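Local coordinates for SusD homolog (Bacteroides thetaiotaomicron VPI-5482, PDB 3IHV), which probably binds glycans at the cell outer membrane as a SusD-type surface protein, at residues 507-510 and 511-514. Sequence-based numbering, arbitrary orientation.
Sequences YTEE and GKHE
The imidazole of His513 meets the backbone of Glu509 edge-on: ND1 accepts the N-H of Glu509 at 3.0 Å, with the donor only 7° out of the ring plane. This ties ND1 down as an acceptor, consistent with a neutral ring whose proton sits on NE2. A chi1 of -69° sets CG of His513 beside its own backbone N and turns the ring back toward the 507-509 backbone, where CE1 lies 3.3 Å from Tyr507 O. Across one face of the ring runs the aliphatic part of Lys512, its CG 4.0 Å above the plane and over the centre.

The carbonyl of the same residue, Glu509, is gripped twice: its O accepts from His513 N nearly end-on and from Lys512 N, at 3.1 Å, from above the carbonyl plane. The latter bond closes a beta turn over Glu509-Lys512, with Glu510 and Gly511 at its corners and a type II course: Gly511 has a positive phi of 84°, at which a side chain would collide with Glu510 O. The turn belongs to the loop between helices 504-507 and 520-525, beside the C-terminal Trp535, whose ring meets that of His513 almost at right angles and forms a cation-pi contact with Lys512.

With an alanine in place of His513, the N-H of Glu509 would probably lose its acceptor and the Lys512 chain the ring face against which it lies. Both Lys512 and Glu509 are extended; Glu509 OE1 reaches Lys512 CD at 3.7 Å, while a water bridges OE1 to NZ. Glu514, bent at its second torsion, curls back to take the N-H of Gly511 on the syn lone pair of OE2, at 2.9 Å.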
loop_
_atom_site.group_PDB
_atom_site.type_symbol
_atom_site.label_atom_id
_atom_site.label_comp_id
_atom_site.label_asym_id
_atom_site.label_seq_id
_atom_site.Cartn_x
_atom_site.Cartn_y
_atom_site.Cartn_z
ATOM N N TYR A 507 -0.825 7.630 22.618
ATOM C CA TYR A 507 -0.867 6.184 22.897
ATOM C C TYR A 507 0.252 5.337 22.312
ATOM O O TYR A 507 0.475 4.214 22.774
ATOM C CB TYR A 507 -2.188 5.663 22.332
ATOM C CG TYR A 507 -3.403 6.399 22.853
ATOM C CD1 TYR A 507 -3.891 6.137 24.128
ATOM C CD2 TYR A 507 -4.060 7.345 22.078
ATOM C CE1 TYR A 507 -4.968 6.784 24.605
ATOM C CE2 TYR A 507 -5.192 7.986 22.548
ATOM C CZ TYR A 507 -5.637 7.689 23.810
ATOM O OH TYR A 507 -6.725 8.315 24.356
ATOM N N THR A 508 0.935 5.838 21.270
ATOM C CA THR A 508 1.996 5.075 20.588
ATOM C C THR A 508 3.115 4.777 21.560
ATOM O O THR A 508 3.638 5.681 22.232
ATOM C CB THR A 508 2.545 5.813 19.363
ATOM O OG1 THR A 508 1.459 6.014 18.442
ATOM C CG2 THR A 508 3.641 5.018 18.670
ATOM N N GLU A 509 3.453 3.500 21.665
ATOM C CA GLU A 509 4.414 3.030 22.660
ATOM C C GLU A 509 5.599 2.379 21.995
ATOM O O GLU A 509 5.469 1.504 21.150
ATOM C CB GLU A 509 3.702 2.069 23.614
ATOM C CG GLU A 509 4.544 1.525 24.774
ATOM C CD GLU A 509 3.736 0.666 25.765
ATOM O OE1 GLU A 509 2.474 0.741 25.789
ATOM O OE2 GLU A 509 4.390 -0.071 26.541
ATOM N N GLU A 510 6.788 2.782 22.410
ATOM C CA GLU A 510 7.991 2.258 21.810
ATOM C C GLU A 510 8.132 0.801 22.185
ATOM O O GLU A 510 7.958 0.442 23.325
ATOM C CB GLU A 510 9.212 3.022 22.319
ATOM C CG GLU A 510 10.457 2.689 21.543
ATOM C CD GLU A 510 11.619 3.563 21.934
ATOM O OE1 GLU A 510 11.658 4.099 23.073
ATOM O OE2 GLU A 510 12.497 3.727 21.074
ATOM N N GLY A 511 8.449 -0.047 21.216
ATOM C CA GLY A 511 8.591 -1.473 21.505
ATOM C C GLY A 511 7.268 -2.231 21.480
ATOM O O GLY A 511 7.255 -3.439 21.726
ATOM N N LYS A 512 6.176 -1.541 21.173
ATOM C CA LYS A 512 4.878 -2.177 21.061
ATOM C C LYS A 512 4.324 -2.005 19.657
ATOM O O LYS A 512 4.126 -2.988 18.912
ATOM C CB LYS A 512 3.902 -1.575 22.100
ATOM C CG LYS A 512 2.488 -2.160 22.046
ATOM C CD LYS A 512 1.601 -1.592 23.100
ATOM C CE LYS A 512 0.191 -2.155 22.981
ATOM N NZ LYS A 512 -0.666 -1.630 24.071
ATOM N N HIS A 513 4.129 -0.739 19.264
ATOM C CA HIS A 513 3.356 -0.421 18.058
ATOM C C HIS A 513 4.084 -0.591 16.722
ATOM O O HIS A 513 3.511 -0.309 15.691
ATOM C CB HIS A 513 2.634 0.943 18.192
ATOM C CG HIS A 513 1.528 0.919 19.207
ATOM N ND1 HIS A 513 1.618 1.536 20.444
ATOM C CD2 HIS A 513 0.325 0.288 19.195
ATOM C CE1 HIS A 513 0.521 1.294 21.138
ATOM N NE2 HIS A 513 -0.278 0.529 20.408
ATOM N N GLU A 514 5.291 -1.114 16.757
ATOM C CA GLU A 514 6.002 -1.508 15.541
ATOM C C GLU A 514 5.419 -2.829 14.981
ATOM O O GLU A 514 5.764 -3.222 13.867
ATOM C CB GLU A 514 7.486 -1.686 15.760
ATOM C CG GLU A 514 8.188 -0.474 16.353
ATOM C CD GLU A 514 8.090 -0.399 17.851
ATOM O OE1 GLU A 514 7.629 -1.389 18.454
ATOM O OE2 GLU A 514 8.476 0.655 18.418
HETATM O O HOH W 1 5.967 2.343 18.434
HETATM O O HOH W 2 0.174 0.914 24.691
#